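B-agarase (Agarivorans gilvus, PDB 5Z6P) is an agarase of glycoside hydrolase family 50, an enzyme that probably cleaves the beta-galactosidic linkages of agarose. Local coordinates at residues I504-M515 / Y615-N626. Residues are numbered along the deposited sequence; the frame is centred on the assembly and turned at random.
Sequences IFIDNEKSWGRM and YLGCRFADWGMN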
ATOM      1  N   ILE A 504      16.946   8.247  -6.557  1.00 17.76           N
ATOM      2  CA  ILE A 504      15.912   8.174  -7.574  1.00 15.53           C
ATOM      3  C   ILE A 504      15.244   6.809  -7.597  1.00 16.86           C
ATOM      4  O   ILE A 504      15.911   5.798  -7.789  1.00 14.72           O
ATOM      5  CB  ILE A 504      16.497   8.459  -8.966  1.00 16.55           C
ATOM      6  CG1 ILE A 504      17.297   9.773  -8.944  1.00 16.37           C
ATOM      7  CG2 ILE A 504      15.380   8.462 -10.022  1.00 16.57           C
ATOM      8  CD1 ILE A 504      18.380   9.834  -9.976  1.00 17.88           C
ATOM      9  N   PHE A 505      13.936   6.780  -7.367  1.00 15.15           N
ATOM     10  CA  PHE A 505      13.164   5.559  -7.551  1.00 15.94           C
ATOM     11  C   PHE A 505      12.758   5.494  -9.011  1.00 16.72           C
ATOM     12  O   PHE A 505      12.356   6.500  -9.578  1.00 15.88           O
ATOM     13  CB  PHE A 505      11.883   5.517  -6.694  1.00 14.27           C
ATOM     14  CG  PHE A 505      12.108   5.536  -5.216  1.00 12.13           C
ATOM     15  CD1 PHE A 505      12.480   4.389  -4.543  1.00 13.24           C
ATOM     16  CD2 PHE A 505      11.878   6.686  -4.489  1.00 12.02           C
ATOM     17  CE1 PHE A 505      12.659   4.403  -3.168  1.00 14.13           C
ATOM     18  CE2 PHE A 505      12.065   6.698  -3.112  1.00 13.37           C
ATOM     19  CZ  PHE A 505      12.464   5.558  -2.465  1.00 12.53           C
ATOM     20  N   ILE A 506      12.845   4.319  -9.611  1.00 15.39           N
ATOM     21  CA  ILE A 506      12.301   4.129 -10.947  1.00 15.13           C
ATOM     22  C   ILE A 506      11.234   3.060 -10.914  1.00 13.00           C
ATOM     23  O   ILE A 506      11.470   1.965 -10.441  1.00 12.52           O
ATOM     24  CB  ILE A 506      13.376   3.739 -11.989  1.00 15.50           C
ATOM     25  CG1 ILE A 506      14.401   4.853 -12.160  1.00 11.02           C
ATOM     26  CG2 ILE A 506      12.710   3.429 -13.332  1.00 10.76           C
ATOM     27  CD1 ILE A 506      13.837   6.132 -12.745  1.00 13.73           C
ATOM     28  N   ASP A 507      10.046   3.413 -11.407  1.00 14.23           N
ATOM     29  CA  ASP A 507       8.904   2.515 -11.440  1.00 14.82           C
ATOM     30  C   ASP A 507       8.454   2.172 -10.025  1.00 14.61           C
ATOM     31  O   ASP A 507       9.010   2.681  -9.061  1.00 14.19           O
ATOM     32  CB  ASP A 507       9.237   1.246 -12.246  1.00 14.74           C
ATOM     33  CG  ASP A 507       9.393   1.533 -13.741  1.00 14.08           C
ATOM     34  OD1 ASP A 507       8.654   2.381 -14.253  1.00 14.13           O
ATOM     35  OD2 ASP A 507      10.262   0.927 -14.387  1.00 15.65           O
ATOM     36  N   ASN A 508       7.462   1.299  -9.911  1.00 13.90           N
ATOM     37  CA  ASN A 508       6.796   1.053  -8.640  1.00 15.70           C
ATOM     38  C   ASN A 508       5.909  -0.186  -8.708  1.00 14.90           C
ATOM     39  O   ASN A 508       5.100  -0.321  -9.622  1.00 15.35           O
ATOM     40  CB  ASN A 508       5.963   2.285  -8.235  1.00 13.83           C
ATOM     41  CG  ASN A 508       5.236   2.112  -6.906  1.00 13.93           C
ATOM     42  OD1 ASN A 508       5.845   2.102  -5.843  1.00 12.23           O
ATOM     43  ND2 ASN A 508       3.918   2.024  -6.965  1.00 14.71           N
ATOM     44  N   GLU A 509       6.095  -1.078  -7.736  1.00 12.97           N
ATOM     45  CA  GLU A 509       5.282  -2.264  -7.529  1.00 12.88           C
ATOM     46  C   GLU A 509       4.908  -3.032  -8.806  1.00 17.96           C
ATOM     47  O   GLU A 509       3.720  -3.208  -9.116  1.00 17.94           O
ATOM     48  CB  GLU A 509       4.001  -1.869  -6.753  1.00 12.60           C
ATOM     49  CG  GLU A 509       4.260  -1.351  -5.320  1.00 14.90           C
ATOM     50  CD  GLU A 509       2.987  -1.223  -4.464  1.00 13.24           C
ATOM     51  OE1 GLU A 509       1.879  -1.278  -5.025  1.00 17.92           O
ATOM     52  OE2 GLU A 509       3.105  -1.091  -3.230  1.00 15.30           O
ATOM     53  N   LYS A 510       5.908  -3.487  -9.553  1.00 16.01           N
ATOM     54  CA  LYS A 510       5.618  -4.334 -10.709  1.00 18.58           C
ATOM     55  C   LYS A 510       5.202  -5.746 -10.247  1.00 15.69           C
ATOM     56  O   LYS A 510       5.544  -6.171  -9.143  1.00 11.41           O
ATOM     57  CB  LYS A 510       6.827  -4.402 -11.658  1.00 16.17           C
ATOM     58  CG  LYS A 510       7.174  -3.083 -12.308  1.00 16.13           C
ATOM     59  CD  LYS A 510       8.250  -3.244 -13.389  1.00 18.27           C
ATOM     60  CE  LYS A 510       8.629  -1.895 -14.012  1.00 16.86           C
ATOM     61  NZ  LYS A 510       7.456  -1.189 -14.631  1.00 17.74           N
ATOM     62  N   SER A 511       4.467  -6.464 -11.094  1.00 15.24           N
ATOM     63  CA  SER A 511       4.045  -7.829 -10.779  1.00 17.77           C
ATOM     64  C   SER A 511       5.136  -8.874 -11.077  1.00 13.85           C
ATOM     65  O   SER A 511       5.009  -9.651 -12.018  1.00 16.56           O
ATOM     66  CB  SER A 511       2.766  -8.173 -11.551  1.00 16.26           C
ATOM     67  OG  SER A 511       1.679  -7.373 -11.123  1.00 20.54           O
ATOM     68  N   TRP A 512       6.197  -8.898 -10.269  1.00 16.45           N
ATOM     69  CA  TRP A 512       7.380  -9.727 -10.580  1.00 16.11           C
ATOM     70  C   TRP A 512       7.123 -11.213 -10.361  1.00 16.80           C
ATOM     71  O   TRP A 512       7.908 -12.061 -10.796  1.00 15.42           O
ATOM     72  CB  TRP A 512       8.586  -9.318  -9.731  1.00 13.08           C
ATOM     73  CG  TRP A 512       9.152  -7.973  -9.997  1.00 13.88           C
ATOM     74  CD1 TRP A 512       8.995  -6.837  -9.235  1.00 12.67           C
ATOM     75  CD2 TRP A 512       9.981  -7.602 -11.104  1.00 13.21           C
ATOM     76  NE1 TRP A 512       9.704  -5.799  -9.789  1.00 12.76           N
ATOM     77  CE2 TRP A 512      10.300  -6.234 -10.939  1.00 13.06           C
ATOM     78  CE3 TRP A 512      10.472  -8.294 -12.222  1.00 12.12           C
ATOM     79  CZ2 TRP A 512      11.111  -5.553 -11.850  1.00 11.28           C
ATOM     80  CZ3 TRP A 512      11.276  -7.615 -13.118  1.00 12.72           C
ATOM     81  CH2 TRP A 512      11.590  -6.263 -12.926  1.00 11.80           C
ATOM     82  N   GLY A 513       6.038 -11.517  -9.660  1.00 15.43           N
ATOM     83  CA  GLY A 513       5.727 -12.875  -9.278  1.00 14.34           C
ATOM     84  C   GLY A 513       5.388 -12.965  -7.793  1.00 17.24           C
ATOM     85  O   GLY A 513       6.153 -12.528  -6.940  1.00 17.23           O
ATOM     86  N   ARG A 514       4.228 -13.528  -7.489  1.00 16.41           N
ATOM     87  CA  ARG A 514       3.772 -13.641  -6.111  1.00 16.00           C
ATOM     88  C   ARG A 514       4.126 -14.995  -5.517  1.00 18.19           C
ATOM     89  O   ARG A 514       3.694 -16.040  -6.013  1.00 17.45           O
ATOM     90  CB  ARG A 514       2.261 -13.411  -6.031  1.00 17.46           C
ATOM     91  CG  ARG A 514       1.683 -13.501  -4.627  1.00 16.39           C
ATOM     92  CD  ARG A 514       0.167 -13.397  -4.679  1.00 17.75           C
ATOM     93  NE  ARG A 514      -0.406 -13.308  -3.340  1.00 32.74           N
ATOM     94  CZ  ARG A 514      -1.201 -12.324  -2.940  1.00 36.50           C
ATOM     95  NH1 ARG A 514      -1.533 -11.354  -3.786  1.00 34.90           N
ATOM     96  NH2 ARG A 514      -1.672 -12.312  -1.703  1.00 37.48           N
ATOM     97  N   MET A 515       4.920 -14.976  -4.453  1.00 19.30           N
ATOM     98  CA  MET A 515       5.337 -16.216  -3.806  1.00 18.18           C
ATOM     99  C   MET A 515       4.131 -16.956  -3.229  1.00 21.60           C
ATOM    100  O   MET A 515       3.122 -16.321  -2.910  1.00 20.16           O
ATOM    101  CB  MET A 515       6.345 -15.933  -2.702  1.00 20.48           C
ATOM    102  CG  MET A 515       7.651 -15.356  -3.193  1.00 16.77           C
ATOM    103  SD  MET A 515       8.879 -15.320  -1.901  1.00 25.84           S
ATOM    104  CE  MET A 515       8.302 -13.942  -0.928  1.00 29.31           C
ATOM    105  N   TYR A 615      20.629   5.064  -7.129  1.00 17.35           N
ATOM    106  CA  TYR A 615      19.521   4.399  -7.789  1.00 17.32           C
ATOM    107  C   TYR A 615      18.869   3.468  -6.766  1.00 14.52           C
ATOM    108  O   TYR A 615      19.503   2.536  -6.263  1.00 13.19           O
ATOM    109  CB  TYR A 615      20.013   3.649  -9.034  1.00 15.53           C
ATOM    110  CG  TYR A 615      19.014   2.704  -9.654  1.00 13.28           C
ATOM    111  CD1 TYR A 615      17.655   2.985  -9.663  1.00 13.71           C
ATOM    112  CD2 TYR A 615      19.440   1.519 -10.232  1.00 13.42           C
ATOM    113  CE1 TYR A 615      16.743   2.098 -10.236  1.00 13.19           C
ATOM    114  CE2 TYR A 615      18.559   0.643 -10.796  1.00 15.90           C
ATOM    115  CZ  TYR A 615      17.207   0.927 -10.798  1.00 13.39           C
ATOM    116  OH  TYR A 615      16.354   0.023 -11.372  1.00 12.53           O
ATOM    117  N   LEU A 616      17.604   3.736  -6.459  1.00 16.04           N
ATOM    118  CA  LEU A 616      16.956   3.129  -5.306  1.00 16.88           C
ATOM    119  C   LEU A 616      16.000   2.004  -5.650  1.00 15.14           C
ATOM    120  O   LEU A 616      15.266   1.549  -4.796  1.00 15.45           O
ATOM    121  CB  LEU A 616      16.211   4.201  -4.508  1.00 16.94           C
ATOM    122  CG  LEU A 616      17.055   5.411  -4.106  1.00 13.96           C
ATOM    123  CD1 LEU A 616      16.154   6.471  -3.534  1.00 14.17           C
ATOM    124  CD2 LEU A 616      18.166   5.076  -3.120  1.00 12.95           C
ATOM    125  N   GLY A 617      16.000   1.554  -6.900  1.00 14.13           N
ATOM    126  CA  GLY A 617      15.211   0.383  -7.238  1.00 13.85           C
ATOM    127  C   GLY A 617      13.774   0.635  -7.659  1.00 14.48           C
ATOM    128  O   GLY A 617      13.438   1.720  -8.128  1.00 17.90           O
ATOM    129  N   CYS A 618      12.928  -0.378  -7.503  1.00 16.38           N
ATOM    130  CA  CYS A 618      11.593  -0.363  -8.091  1.00 13.93           C
ATOM    131  C   CYS A 618      10.455  -0.587  -7.109  1.00 12.21           C
ATOM    132  O   CYS A 618       9.323  -0.855  -7.522  1.00 13.19           O
ATOM    133  CB  CYS A 618      11.493  -1.424  -9.184  1.00 15.85           C
ATOM    134  SG  CYS A 618      11.748  -3.089  -8.584  1.00 14.86           S
ATOM    135  N   ARG A 619      10.765  -0.518  -5.820  1.00 12.83           N
ATOM    136  CA  ARG A 619       9.758  -0.539  -4.778  1.00 13.34           C
ATOM    137  C   ARG A 619       8.912  -1.805  -4.848  1.00 18.55           C
ATOM    138  O   ARG A 619       7.771  -1.775  -5.333  1.00 16.48           O
ATOM    139  CB  ARG A 619       8.866   0.717  -4.879  1.00 15.07           C
ATOM    140  CG  ARG A 619       9.681   2.021  -4.927  1.00 14.88           C
ATOM    141  CD  ARG A 619       8.870   3.218  -5.426  1.00 14.49           C
ATOM    142  NE  ARG A 619       7.795   3.557  -4.508  1.00 11.65           N
ATOM    143  CZ  ARG A 619       7.982   4.239  -3.385  1.00 12.70           C
ATOM    144  NH1 ARG A 619       9.208   4.649  -3.067  1.00 12.31           N
ATOM    145  NH2 ARG A 619       6.949   4.517  -2.590  1.00 11.67           N
ATOM    146  N   PHE A 620       9.490  -2.914  -4.379  1.00 17.15           N
ATOM    147  CA  PHE A 620       8.826  -4.217  -4.381  1.00 13.46           C
ATOM    148  C   PHE A 620       7.580  -4.256  -3.481  1.00 16.40           C
ATOM    149  O   PHE A 620       7.691  -4.058  -2.271  1.00 12.79           O
ATOM    150  CB  PHE A 620       9.790  -5.319  -3.899  1.00 12.30           C
ATOM    151  CG  PHE A 620      10.958  -5.584  -4.817  1.00 13.57           C
ATOM    152  CD1 PHE A 620      10.751  -6.030  -6.119  1.00 16.31           C
ATOM    153  CD2 PHE A 620      12.258  -5.441  -4.364  1.00 14.31           C
ATOM    154  CE1 PHE A 620      11.839  -6.307  -6.963  1.00 12.05           C
ATOM    155  CE2 PHE A 620      13.350  -5.717  -5.201  1.00 13.70           C
ATOM    156  CZ  PHE A 620      13.125  -6.141  -6.495  1.00 15.07           C
ATOM    157  N   ALA A 621       6.411  -4.552  -4.044  1.00 14.66           N
ATOM    158  CA  ALA A 621       5.265  -4.886  -3.188  1.00 13.12           C
ATOM    159  C   ALA A 621       5.465  -6.296  -2.661  1.00 16.21           C
ATOM    160  O   ALA A 621       6.191  -7.081  -3.275  1.00 14.02           O
ATOM    161  CB  ALA A 621       3.963  -4.782  -3.948  1.00 12.99           C
ATOM    162  N   ASP A 622       4.814  -6.630  -1.546  1.00 16.66           N
ATOM    163  CA  ASP A 622       4.989  -7.949  -0.942  1.00 17.59           C
ATOM    164  C   ASP A 622       4.391  -9.069  -1.810  1.00 16.59           C
ATOM    165  O   ASP A 622       4.791 -10.229  -1.677  1.00 15.13           O
ATOM    166  CB  ASP A 622       4.425  -7.986   0.498  1.00 14.74           C
ATOM    167  CG  ASP A 622       2.902  -7.752   0.579  1.00 15.72           C
ATOM    168  OD1 ASP A 622       2.258  -7.432  -0.423  1.00 19.84           O
ATOM    169  OD2 ASP A 622       2.356  -7.867   1.683  1.00 17.65           O
ATOM    170  N   TRP A 623       3.473  -8.718  -2.714  1.00 15.56           N
ATOM    171  CA  TRP A 623       2.915  -9.683  -3.673  1.00 14.76           C
ATOM    172  C   TRP A 623       3.667  -9.647  -5.013  1.00 17.15           C
ATOM    173  O   TRP A 623       3.340 -10.381  -5.946  1.00 14.94           O
ATOM    174  CB  TRP A 623       1.429  -9.410  -3.920  1.00 18.34           C
ATOM    175  CG  TRP A 623       1.133  -7.953  -4.120  1.00 16.19           C
ATOM    176  CD1 TRP A 623       0.591  -7.095  -3.200  1.00 17.09           C
ATOM    177  CD2 TRP A 623       1.382  -7.169  -5.293  1.00 15.62           C
ATOM    178  NE1 TRP A 623       0.492  -5.841  -3.731  1.00 16.13           N
ATOM    179  CE2 TRP A 623       0.964  -5.859  -5.018  1.00 17.14           C
ATOM    180  CE3 TRP A 623       1.923  -7.447  -6.555  1.00 16.30           C
ATOM    181  CZ2 TRP A 623       1.068  -4.831  -5.947  1.00 19.69           C
ATOM    182  CZ3 TRP A 623       2.021  -6.434  -7.470  1.00 15.50           C
ATOM    183  CH2 TRP A 623       1.589  -5.146  -7.169  1.00 19.52           C
ATOM    184  N   GLY A 624       4.649  -8.762  -5.106  1.00 13.56           N
ATOM    185  CA  GLY A 624       5.424  -8.622  -6.317  1.00 14.39           C
ATOM    186  C   GLY A 624       6.895  -8.719  -6.010  1.00 16.40           C
ATOM    187  O   GLY A 624       7.662  -7.839  -6.367  1.00 16.84           O
ATOM    188  N   MET A 625       7.280  -9.785  -5.319  1.00 19.04           N
ATOM    189  CA  MET A 625       8.677 -10.020  -5.000  1.00 17.65           C
ATOM    190  C   MET A 625       8.957 -11.472  -4.687  1.00 16.98           C
ATOM    191  O   MET A 625       8.067 -12.241  -4.327  1.00 20.29           O
ATOM    192  CB  MET A 625       9.133  -9.132  -3.840  1.00 16.58           C
ATOM    193  CG  MET A 625       8.465  -9.405  -2.531  1.00 18.94           C
ATOM    194  SD  MET A 625       9.262  -8.457  -1.220  1.00 30.36           S
ATOM    195  CE  MET A 625      10.561  -9.582  -0.703  1.00 20.78           C
ATOM    196  N   ASN A 626      10.224 -11.829  -4.845  1.00 18.94           N
ATOM    197  CA  ASN A 626      10.673 -13.201  -4.719  1.00 20.14           C
ATOM    198  C   ASN A 626      12.204 -13.218  -4.729  1.00 18.02           C
ATOM    199  O   ASN A 626      12.817 -12.223  -5.109  1.00 15.22           O
ATOM    200  CB  ASN A 626      10.085 -14.038  -5.851  1.00 15.97           C
ATOM    201  CG  ASN A 626      10.273 -13.381  -7.188  1.00 17.49           C
ATOM    202  OD1 ASN A 626      11.402 -13.222  -7.652  1.00 16.37           O
ATOM    203  ND2 ASN A 626       9.168 -12.985  -7.817  1.00 17.32           N
TER
HETATM  204  O   HOH W   1      13.448   0.327 -11.104  1.00 13.31           O
HETATM  205  O   HOH W   2       8.460  -3.329  -8.242  1.00 10.11           O
HETATM  206  O   HOH W   3       6.807  -5.366  -6.863  1.00 16.04           O
HETATM  207  O   HOH W   4       3.403 -10.164  -8.658  1.00 14.98           O
HETATM  208  O   HOH W   5       5.474 -12.280  -3.392  1.00 20.23           O
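Arg619 meets Phe505 and Asn508 with successive parts of its side chain. Its CB lies 3.5 Å from Asn508 OD1; CG packs against Phe505 CD1, and CD touches both Asn508 OD1 and the backbone O of Asp507. NE then donates to Asn508 OD1 at 2.8 Å, with the acceptor in the guanidinium plane, although the N-H...O angle of 144° shows a bent bond. The bend at chi3 turns the tip back over Phe505: CZ stands 4.5 Å from the ring centroid and 3° off its normal, a cation-pi contact. The planes are 82° apart, so the guanidinium stands on edge with NH1 over the ring centre, while Leu616 CD1 makes a CH-pi contact with the opposite face. NH2 reaches Glu668 in a salt bridge.

Backbone pairing runs alongside. Leu616 N bonds to Ile504 O and Ile506 N to Gly617 O, continuing the parallel pairing just past strand 614-615. Such C-terminal strand ends carry the active-site loops in the (beta/alpha)8 barrel of this clan, consistent with a place beside the active site. Beyond them, Phe620 and Trp512 form an offset edge-to-face pair, the Phe620 edge toward the five-membered ring. Asn626 ND2 donates to Gly513 O at 3.2 Å, while its OD1 caps Val629 N of helix 627-634.

The chemistry implies a guanidinium whose rotation is fixed by the Asn508 amide oxygen, the Phe505 face and Glu668.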